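Local structure of MxaA (Stigmatella aurantiaca, 4W4T) at residues A[291-296]-A[391-396]; A[246-251]-A[404-409]; A[56-61]-A[81-86]; A[284-289]-A[310-315]. The protein carries out the terminal reductive step of myxalamid biosynthesis, its Rossmann-fold R domain binding NADPH and probably releasing the carrier-bound chain as a primary alcohol. One frame throughout, in Å; residues are numbered along the deposited sequence.

Contact 3 is a buried pair of neighbouring strands in the parallel Rossmann sheet. The two meet there through backbone bonds and apolar side chains. It lies apart from the other three, its nearest atoms about 8 Å from those of contact 1. Contacts 1, 2 and 4 cluster and touch one another. Contact 4 is also buried, but it is polar, held by an asparagine and waters. Contacts 1 and 4 both use helix 287-298. Contacts 2 and 4 use the neighbouring strands 239-248 and 285-286. Contacts 1 and 2 are only partly buried. Each fastens a C-terminal segment to the Rossmann core by side-chain hydroxyl groups.

Contact 1 (A[291-296]-A[391-396]); sequences SSAIVD and TGTSCP
Thr393 OG1 donates a hydrogen bond to Asp296 OD2, with 2.5 Å between the two oxygens. It is the single direct hydrogen bond between the helical segment 291-296 and the loop segment 391-396. The two side chains come from opposite directions, and the hydroxyl meets OD2 nearly along the C-O axis of the carboxylate. With OG1 beside the backbone N (chi1 -61°), the hydroxyl turns to Asp296. The methyl is then left to face the preceding turn of the helix. Thr393 CG2 lies 3.8 Å from Ser292 CB and 3.9 Å from Ala293 N. Thr391 adds carbon beside the carboxylate, its CB 3.7 Å from Asp296 OD2. With an alanine here in place of Thr393, both branches go, which would probably leave Asp296 OD2 without its donor and open a gap over Ser292 and Ala293.

Thr393 is itself positioned by an ST turn. Its backbone N donates to Thr391 OG1 at 3.0 Å, with an N-H...O angle of 156°. Thr391 OG1 also bonds to Leu388 O, which ties the turn to helix 382-388. Asp296 has a second partner, because its OD1 forms a salt bridge with Arg78. The two oxygens are gripped separately, and this should fix the rotation of the carboxylate. Ser292 OG turns to Glu74 and Asp288 O, so its CB meets Thr393.

The contact pins the loop between helices 382-388 and 400-412, in the C-terminal part of the R domain, to helix 287-298 beside Arg78 and Glu74 of helix 66-78.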
# COMPACT_ATOMS: atom_id res chain seq x y z
N SER A 291 -10.92 -11.77 25.36
CA SER A 291 -9.89 -12.34 26.24
C SER A 291 -10.53 -13.11 27.39
O SER A 291 -10.08 -14.20 27.71
CB SER A 291 -8.94 -11.27 26.78
OG SER A 291 -9.60 -10.29 27.55
N SER A 292 -11.59 -12.58 28.00
CA SER A 292 -12.23 -13.32 29.09
C SER A 292 -12.84 -14.62 28.61
O SER A 292 -12.76 -15.63 29.30
CB SER A 292 -13.31 -12.48 29.80
OG SER A 292 -12.71 -11.47 30.57
N ALA A 293 -13.45 -14.61 27.43
CA ALA A 293 -14.08 -15.82 26.90
C ALA A 293 -13.04 -16.88 26.55
O ALA A 293 -13.25 -18.06 26.80
CB ALA A 293 -14.95 -15.51 25.68
N ILE A 294 -11.94 -16.45 25.94
CA ILE A 294 -10.86 -17.39 25.64
C ILE A 294 -10.44 -18.13 26.90
O ILE A 294 -10.39 -19.36 26.93
CB ILE A 294 -9.64 -16.67 25.04
CG1 ILE A 294 -9.96 -16.17 23.63
CG2 ILE A 294 -8.42 -17.62 25.01
CD1 ILE A 294 -8.85 -15.30 23.04
N VAL A 295 -10.15 -17.37 27.95
CA VAL A 295 -9.65 -17.99 29.18
C VAL A 295 -10.74 -18.85 29.81
O VAL A 295 -10.49 -19.98 30.18
CB VAL A 295 -9.13 -16.94 30.17
CG1 VAL A 295 -8.79 -17.59 31.53
CG2 VAL A 295 -7.90 -16.24 29.61
N ASP A 296 -11.95 -18.35 29.90
CA ASP A 296 -13.06 -19.10 30.43
C ASP A 296 -13.27 -20.41 29.71
O ASP A 296 -13.35 -21.41 30.30
CB ASP A 296 -14.35 -18.28 30.42
CG ASP A 296 -14.45 -17.33 31.58
OD1 ASP A 296 -13.71 -17.44 32.53
OD2 ASP A 296 -15.31 -16.50 31.60
N THR A 391 -20.81 -18.34 33.92
CA THR A 391 -19.71 -17.41 34.18
C THR A 391 -20.21 -15.97 34.20
O THR A 391 -21.36 -15.71 33.85
CB THR A 391 -18.60 -17.48 33.09
OG1 THR A 391 -19.06 -16.81 31.91
CG2 THR A 391 -18.24 -18.93 32.76
N GLY A 392 -19.34 -15.04 34.55
CA GLY A 392 -19.69 -13.63 34.51
C GLY A 392 -19.23 -12.97 33.22
O GLY A 392 -19.08 -11.74 33.15
N THR A 393 -19.04 -13.79 32.18
CA THR A 393 -18.50 -13.29 30.90
C THR A 393 -19.61 -13.16 29.87
O THR A 393 -20.22 -14.14 29.44
CB THR A 393 -17.39 -14.20 30.37
OG1 THR A 393 -16.32 -14.23 31.32
CG2 THR A 393 -16.85 -13.68 29.01
N SER A 394 -19.86 -11.91 29.49
CA SER A 394 -20.93 -11.57 28.57
C SER A 394 -20.44 -10.40 27.72
O SER A 394 -19.75 -9.53 28.23
CB SER A 394 -22.20 -11.20 29.34
OG SER A 394 -23.25 -10.81 28.48
N CYS A 395 -20.79 -10.39 26.45
CA CYS A 395 -20.29 -9.35 25.55
C CYS A 395 -21.04 -8.04 25.74
O CYS A 395 -22.27 -8.02 25.79
CB CYS A 395 -20.41 -9.81 24.10
SG CYS A 395 -19.54 -8.75 22.93
N PRO A 396 -20.30 -6.93 25.88
CA PRO A 396 -20.95 -5.62 25.97
C PRO A 396 -21.76 -5.31 24.72
O PRO A 396 -21.41 -5.73 23.61
CB PRO A 396 -19.78 -4.65 26.14
CG PRO A 396 -18.66 -5.48 26.70
CD PRO A 396 -18.86 -6.86 26.13

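Contact 2 (A[246-251]-A[404-409]); sequences RVTGHS and STYLSS
Tyr406 reaches from helix 400-412 to Thr248 and Gly249, where strand 239-248 of the Rossmann sheet runs out into a loop. The contact is a tyrosine hydroxyl bonded to a strand end, with the ring edge packed on the backbone. Tyr406 OH donates to Gly249 O at 2.6 Å, tilted 31° from the carbonyl plane. It accepts from Thr248 OG1 at 2.8 Å. The phenol oxygen is thus held by two bonds, one given and one received. The Thr248 side chain crosses that of Tyr406 at about a right angle. Its OG1 stands between the backbone N and the carbonyl carbon (chi1 60°), which brings it to the phenol oxygen.

Gly249 has no side chain, and the ring comes close to its backbone. Tyr406 CE1 is 3.2 Å from Gly249 O. His250 O lies at the ring edge, in plane, 3.6 Å from the same CE1. A phenylalanine in place of Tyr406 has no hydroxyl, which would probably leave Gly249 O without this donor and Thr248 OG1 without its acceptor.

Thr405, the next residue on the helix, meets Ser251. Thr405 CG2 packs 3.7 Å from Ser251 O. A water joins the same two residues, 2.6 Å from Ser251 O and 2.7 Å from Thr405 OG1. Thr405 OG1 also bonds to Ser401 O within its own helix.

Trp256 meets the Tyr406 ring with the planes at about 55°, and Pro286 of strand 285-286 touches it as well. Phe66, which binds NADPH in another structure of this protein, comes close to Gly249. Leu407 packs on Met325 and Phe328, so helix 400-412 bridges helix 318-328 and the end of strand 239-248.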
# COMPACT_ATOMS: atom_id res chain seq x y z
N ARG A 246 -14.58 -9.22 14.88
CA ARG A 246 -13.86 -7.97 14.75
C ARG A 246 -13.59 -7.43 16.15
O ARG A 246 -14.50 -6.94 16.83
CB ARG A 246 -14.66 -6.97 13.92
CG ARG A 246 -14.07 -5.58 13.89
CD ARG A 246 -14.93 -4.64 13.04
NE ARG A 246 -14.89 -4.98 11.62
CZ ARG A 246 -15.95 -5.38 10.92
NH1 ARG A 246 -17.13 -5.49 11.52
NH2 ARG A 246 -15.83 -5.66 9.62
N VAL A 247 -12.33 -7.52 16.58
CA VAL A 247 -11.98 -7.24 17.97
C VAL A 247 -11.74 -5.75 18.17
O VAL A 247 -10.82 -5.19 17.59
CB VAL A 247 -10.73 -8.04 18.39
CG1 VAL A 247 -10.31 -7.67 19.81
CG2 VAL A 247 -11.00 -9.54 18.27
N THR A 248 -12.57 -5.12 19.01
CA THR A 248 -12.53 -3.68 19.18
C THR A 248 -12.05 -3.29 20.58
O THR A 248 -11.67 -4.16 21.37
CB THR A 248 -13.92 -3.04 18.89
OG1 THR A 248 -14.90 -3.58 19.79
CG2 THR A 248 -14.34 -3.36 17.45
N GLY A 249 -12.09 -2.00 20.90
CA GLY A 249 -11.52 -1.48 22.13
C GLY A 249 -12.05 -2.10 23.42
O GLY A 249 -13.12 -2.71 23.43
N HIS A 250 -11.29 -1.96 24.50
CA HIS A 250 -11.75 -2.37 25.82
C HIS A 250 -13.00 -1.56 26.20
O HIS A 250 -12.98 -0.35 26.08
CB HIS A 250 -10.65 -2.17 26.85
CG HIS A 250 -10.95 -2.79 28.18
ND1 HIS A 250 -11.76 -2.17 29.11
CD2 HIS A 250 -10.55 -3.95 28.74
CE1 HIS A 250 -11.85 -2.94 30.19
NE2 HIS A 250 -11.12 -4.03 29.98
N SER A 251 -14.05 -2.23 26.67
CA SER A 251 -15.37 -1.59 26.84
C SER A 251 -15.44 -0.56 27.97
O SER A 251 -16.39 0.23 28.04
CB SER A 251 -16.46 -2.64 27.09
OG SER A 251 -16.30 -3.28 28.34
N SER A 404 -18.91 6.20 22.82
CA SER A 404 -18.33 7.36 23.49
C SER A 404 -17.05 6.99 24.24
O SER A 404 -16.07 7.73 24.22
CB SER A 404 -19.34 8.00 24.45
OG SER A 404 -18.76 9.13 25.08
N THR A 405 -17.07 5.83 24.89
CA THR A 405 -15.88 5.32 25.57
C THR A 405 -14.72 5.20 24.58
O THR A 405 -13.62 5.69 24.84
CB THR A 405 -16.17 3.97 26.24
OG1 THR A 405 -17.13 4.16 27.28
CG2 THR A 405 -14.89 3.35 26.83
N TYR A 406 -15.00 4.61 23.42
CA TYR A 406 -13.98 4.45 22.37
C TYR A 406 -13.48 5.80 21.87
O TYR A 406 -12.28 6.07 21.87
CB TYR A 406 -14.55 3.64 21.20
CG TYR A 406 -14.75 2.16 21.45
CD1 TYR A 406 -14.26 1.54 22.60
CD2 TYR A 406 -15.41 1.37 20.52
CE1 TYR A 406 -14.43 0.18 22.81
CE2 TYR A 406 -15.58 0.00 20.72
CZ TYR A 406 -15.08 -0.59 21.86
OH TYR A 406 -15.23 -1.95 22.05
N LEU A 407 -14.40 6.65 21.43
CA LEU A 407 -14.00 7.94 20.88
C LEU A 407 -13.26 8.80 21.91
O LEU A 407 -12.30 9.47 21.56
CB LEU A 407 -15.23 8.68 20.33
CG LEU A 407 -15.91 7.97 19.16
CD1 LEU A 407 -17.16 8.73 18.67
CD2 LEU A 407 -14.93 7.77 18.01
N SER A 408 -13.71 8.79 23.17
CA SER A 408 -13.06 9.60 24.21
C SER A 408 -11.58 9.23 24.38
O SER A 408 -10.72 10.11 24.52
CB SER A 408 -13.79 9.46 25.56
OG SER A 408 -15.17 9.78 25.45
N SER A 409 -11.30 7.94 24.35
CA SER A 409 -9.93 7.43 24.43
C SER A 409 -9.10 7.86 23.22
O SER A 409 -7.95 8.30 23.37
CB SER A 409 -9.93 5.91 24.56
OG SER A 409 -8.60 5.40 24.60
O HOH W 1 -18.41 1.85 27.62

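Contact 3 (A[56-61]-A[81-86]); sequences RTILLT and ARIYCL
Thr57 and Tyr84 cross obliquely on one side of the sheet, where Thr57 CG2 meets the edge of the ring 3.7 Å from Tyr84 CE1. With CG beside the backbone N (chi1 -70°), Tyr84 leans back along its strand. Ile58 O lies at the same ring's edge, in plane. Arg82 runs alongside Thr57, pointing the same way. Its chain bends, and Arg82 NH2 donates to Tyr84 OH at 2.6 Å, while NH1 donates weakly to the same oxygen. Leu59 crosses Tyr84 at about a right angle, with Leu59 CD1 3.9 Å from Tyr84 CB.

The other face carries Ile58, Leu60, Ile83 and Cys85. Ile58 and Ile83 lie side by side, with Ile58 CB 4.0 Å from Ile83 CD1. Ile83 and Leu60 also pack on Leu72 of helix 66-78. The axes of the two short strands run parallel within 28°, and five backbone bonds join the segments, such as Leu60 N to Tyr84 O at 2.7 Å.

This is the first beta-alpha-beta unit of the Rossmann fold, strand 57-61, helix 66-78 and strand 82-87. The backbone bonds set the parallel register and the mainly apolar side chains pack into the core, so side-chain polar bonding between these residues sits at the Arg82 end.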
# COMPACT_ATOMS: atom_id res chain seq x y z
N ARG A 56 0.94 -25.96 35.83
CA ARG A 56 2.08 -25.29 36.44
C ARG A 56 2.61 -24.18 35.52
O ARG A 56 3.07 -23.13 35.99
CB ARG A 56 3.18 -26.30 36.77
CG ARG A 56 2.75 -27.44 37.70
CD ARG A 56 3.69 -28.64 37.58
NE ARG A 56 3.56 -29.23 36.26
CZ ARG A 56 4.16 -30.34 35.86
NH1 ARG A 56 4.94 -31.05 36.68
NH2 ARG A 56 3.95 -30.77 34.62
N THR A 57 2.54 -24.41 34.22
CA THR A 57 3.15 -23.52 33.24
C THR A 57 2.33 -23.40 31.97
O THR A 57 1.66 -24.35 31.56
CB THR A 57 4.54 -24.01 32.80
OG1 THR A 57 4.37 -25.31 32.25
CG2 THR A 57 5.50 -24.08 33.98
N ILE A 58 2.41 -22.24 31.34
CA ILE A 58 1.66 -21.96 30.13
C ILE A 58 2.53 -21.23 29.13
O ILE A 58 3.23 -20.28 29.48
CB ILE A 58 0.39 -21.12 30.44
CG1 ILE A 58 -0.62 -21.96 31.22
CG2 ILE A 58 -0.19 -20.54 29.16
CD1 ILE A 58 -1.85 -21.20 31.74
N LEU A 59 2.50 -21.65 27.87
CA LEU A 59 3.15 -20.89 26.82
C LEU A 59 2.15 -20.01 26.08
O LEU A 59 1.16 -20.51 25.54
CB LEU A 59 3.86 -21.80 25.83
CG LEU A 59 4.50 -21.06 24.65
CD1 LEU A 59 5.67 -20.19 25.08
CD2 LEU A 59 4.92 -22.02 23.53
N LEU A 60 2.41 -18.71 26.05
CA LEU A 60 1.57 -17.77 25.30
C LEU A 60 2.34 -17.23 24.11
O LEU A 60 3.44 -16.71 24.24
CB LEU A 60 1.11 -16.61 26.19
CG LEU A 60 0.27 -15.51 25.52
CD1 LEU A 60 -1.03 -16.09 24.94
CD2 LEU A 60 -0.03 -14.39 26.53
N THR A 61 1.75 -17.34 22.92
CA THR A 61 2.30 -16.62 21.79
C THR A 61 1.44 -15.38 21.56
O THR A 61 0.21 -15.39 21.76
CB THR A 61 2.35 -17.50 20.49
OG1 THR A 61 1.04 -17.92 20.12
CG2 THR A 61 3.20 -18.73 20.71
N ALA A 81 -0.33 -20.17 37.12
CA ALA A 81 0.75 -20.77 36.33
C ALA A 81 1.77 -19.70 35.95
O ALA A 81 1.43 -18.53 35.84
CB ALA A 81 0.18 -21.44 35.08
N ARG A 82 3.02 -20.10 35.76
CA ARG A 82 4.00 -19.18 35.19
C ARG A 82 3.69 -19.08 33.70
O ARG A 82 3.43 -20.08 33.06
CB ARG A 82 5.43 -19.67 35.45
CG ARG A 82 5.79 -19.64 36.94
CD ARG A 82 7.25 -19.92 37.21
NE ARG A 82 7.63 -21.25 36.76
CZ ARG A 82 8.47 -21.48 35.76
NH1 ARG A 82 9.04 -20.46 35.12
NH2 ARG A 82 8.76 -22.73 35.41
N ILE A 83 3.68 -17.86 33.17
CA ILE A 83 3.30 -17.65 31.78
C ILE A 83 4.53 -17.38 30.93
O ILE A 83 5.06 -16.26 30.92
CB ILE A 83 2.30 -16.47 31.60
CG1 ILE A 83 1.18 -16.50 32.66
CG2 ILE A 83 1.75 -16.45 30.17
CD1 ILE A 83 0.30 -17.73 32.61
N TYR A 84 4.98 -18.40 30.22
CA TYR A 84 6.06 -18.25 29.25
C TYR A 84 5.54 -17.51 28.03
O TYR A 84 4.54 -17.91 27.45
CB TYR A 84 6.62 -19.61 28.84
CG TYR A 84 7.38 -20.32 29.94
CD1 TYR A 84 6.73 -20.90 31.03
CD2 TYR A 84 8.77 -20.41 29.89
CE1 TYR A 84 7.44 -21.55 32.03
CE2 TYR A 84 9.48 -21.06 30.89
CZ TYR A 84 8.82 -21.62 31.95
OH TYR A 84 9.55 -22.26 32.93
N CYS A 85 6.23 -16.44 27.65
CA CYS A 85 5.81 -15.62 26.52
C CYS A 85 6.84 -15.56 25.40
O CYS A 85 7.90 -14.98 25.56
CB CYS A 85 5.50 -14.20 26.99
SG CYS A 85 4.13 -14.12 28.14
N LEU A 86 6.49 -16.12 24.25
CA LEU A 86 7.39 -16.10 23.10
C LEU A 86 7.52 -14.67 22.59
O LEU A 86 6.52 -13.99 22.35
CB LEU A 86 6.85 -17.02 22.00
CG LEU A 86 7.79 -17.30 20.83
CD1 LEU A 86 8.90 -18.25 21.27
CD2 LEU A 86 7.01 -17.87 19.67
O HOH W 2 4.20 -14.06 23.55

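Contact 4 (A[284-289]-A[310-315]); sequences LTPVDY and LVNPQF
Asn312 ND2 is gripped by Leu284 O and, more weakly, by Pro396 O of the loop after helix 382-388. The bond to Leu284 O is 2.9 Å long and nearly straight, with an N-H...O angle of 168°. The carbonyl oxygen lies in the amide plane of Asn312. The other end of the amide is also in use. Asn312 OD1 accepts from Gln314 N at 3.1 Å, an Asx turn, with the donor above the carbonyl plane. Held at both ends, the amide should have little freedom to turn.

Thr285 meets the backbone just before this side chain. Asn312 N makes a weak hydrogen bond to Thr285 OG1 at 3.0 Å. The stronger partner of both is Asp283, whose carboxylate binds Thr285 OG1 with one oxygen and Asn312 N with the other. With OG1 beside the backbone N (chi1 -50°), the Thr285 methyl turns to strand 307-310. Its CG2 lies 3.5 Å from Leu310 O, and it also sits at the edge of the Tyr289 ring.

A water links Tyr289 to Val311. The water donates to Val311 O at 2.7 Å and accepts from Tyr289 OH at 2.8 Å, lying in the plane of the ring. Pro286 is the N-cap of helix 287-298, and its O accepts from Tyr289 N.

Thr285 and Val287 make backbone bonds to strand 239-248. The contact therefore joins the start of short strand 285-286 and the first turn of helix 287-298 to the loop leaving strand 307-310. Its chemistry is polar although its residues are buried. Side-chain amide, hydroxyl and water take up backbone groups between strand 285-286 and a loop with which it forms no regular strand pairing.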
# COMPACT_ATOMS: atom_id res chain seq x y z
N LEU A 284 -18.91 -5.76 16.33
CA LEU A 284 -17.89 -5.10 17.13
C LEU A 284 -17.81 -5.84 18.44
O LEU A 284 -18.75 -5.81 19.24
CB LEU A 284 -18.20 -3.63 17.37
CG LEU A 284 -17.99 -2.61 16.25
CD1 LEU A 284 -19.17 -2.61 15.31
CD2 LEU A 284 -17.82 -1.24 16.87
N THR A 285 -16.69 -6.52 18.66
CA THR A 285 -16.53 -7.39 19.81
C THR A 285 -15.40 -6.87 20.70
O THR A 285 -14.23 -7.04 20.37
CB THR A 285 -16.21 -8.83 19.37
OG1 THR A 285 -17.15 -9.25 18.37
CG2 THR A 285 -16.27 -9.78 20.55
N PRO A 286 -15.75 -6.23 21.82
CA PRO A 286 -14.72 -5.63 22.68
C PRO A 286 -13.66 -6.65 23.15
O PRO A 286 -14.00 -7.77 23.51
CB PRO A 286 -15.52 -5.11 23.86
CG PRO A 286 -16.87 -4.75 23.26
CD PRO A 286 -17.12 -5.86 22.26
N VAL A 287 -12.41 -6.21 23.18
CA VAL A 287 -11.29 -7.12 23.50
C VAL A 287 -11.40 -7.73 24.91
O VAL A 287 -10.95 -8.87 25.13
CB VAL A 287 -9.94 -6.39 23.36
CG1 VAL A 287 -9.75 -5.32 24.44
CG2 VAL A 287 -8.78 -7.42 23.37
N ASP A 288 -12.04 -7.03 25.86
CA ASP A 288 -12.20 -7.60 27.20
C ASP A 288 -13.15 -8.81 27.20
O ASP A 288 -12.96 -9.75 27.97
CB ASP A 288 -12.64 -6.57 28.25
CG ASP A 288 -13.76 -5.64 27.77
OD1 ASP A 288 -13.73 -5.19 26.61
OD2 ASP A 288 -14.66 -5.33 28.60
N TYR A 289 -14.11 -8.83 26.29
CA TYR A 289 -14.94 -10.02 26.15
C TYR A 289 -14.18 -11.18 25.49
O TYR A 289 -14.29 -12.32 25.93
CB TYR A 289 -16.21 -9.72 25.35
CG TYR A 289 -17.00 -10.96 25.00
CD1 TYR A 289 -17.66 -11.69 26.00
CD2 TYR A 289 -17.07 -11.41 23.69
CE1 TYR A 289 -18.37 -12.82 25.68
CE2 TYR A 289 -17.79 -12.53 23.36
CZ TYR A 289 -18.44 -13.24 24.36
OH TYR A 289 -19.14 -14.36 24.03
N LEU A 310 -16.30 -16.08 18.98
CA LEU A 310 -16.24 -15.01 19.96
C LEU A 310 -16.59 -13.71 19.27
O LEU A 310 -15.73 -12.88 18.96
CB LEU A 310 -14.87 -14.95 20.63
CG LEU A 310 -14.45 -16.29 21.22
CD1 LEU A 310 -13.13 -16.16 22.01
CD2 LEU A 310 -15.55 -16.86 22.10
N VAL A 311 -17.88 -13.56 19.01
CA VAL A 311 -18.45 -12.42 18.31
C VAL A 311 -19.52 -11.80 19.18
O VAL A 311 -20.06 -12.44 20.07
CB VAL A 311 -19.06 -12.83 16.96
CG1 VAL A 311 -17.99 -13.50 16.06
CG2 VAL A 311 -20.23 -13.79 17.18
N ASN A 312 -19.84 -10.54 18.90
CA ASN A 312 -20.95 -9.89 19.58
C ASN A 312 -22.25 -10.54 19.12
O ASN A 312 -22.55 -10.56 17.93
CB ASN A 312 -20.94 -8.39 19.28
CG ASN A 312 -21.70 -7.59 20.33
OD1 ASN A 312 -22.70 -8.05 20.86
ND2 ASN A 312 -21.21 -6.40 20.63
N PRO A 313 -23.03 -11.09 20.07
CA PRO A 313 -24.33 -11.68 19.74
C PRO A 313 -25.30 -10.66 19.13
O PRO A 313 -26.22 -11.05 18.41
CB PRO A 313 -24.85 -12.17 21.10
CG PRO A 313 -23.64 -12.27 21.97
CD PRO A 313 -22.74 -11.16 21.51
N GLN A 314 -25.09 -9.38 19.42
CA GLN A 314 -25.95 -8.32 18.89
C GLN A 314 -25.23 -7.54 17.80
O GLN A 314 -24.19 -6.95 18.06
CB GLN A 314 -26.39 -7.37 20.03
CG GLN A 314 -27.06 -6.04 19.58
CD GLN A 314 -26.28 -4.78 20.04
OE1 GLN A 314 -25.12 -4.86 20.47
NE2 GLN A 314 -26.92 -3.61 19.92
N PHE A 315 -25.74 -7.56 16.57
CA PHE A 315 -25.11 -6.76 15.51
C PHE A 315 -25.51 -5.29 15.65
O PHE A 315 -26.47 -4.96 16.33
CB PHE A 315 -25.50 -7.27 14.11
CG PHE A 315 -26.95 -7.03 13.76
CD1 PHE A 315 -27.35 -5.83 13.19
CD2 PHE A 315 -27.90 -8.00 13.99
CE1 PHE A 315 -28.69 -5.60 12.87
CE2 PHE A 315 -29.24 -7.78 13.67
CZ PHE A 315 -29.63 -6.58 13.11
O HOH W 3 -21.76 -5.78 16.84
O HOH W 4 -19.66 -14.84 21.32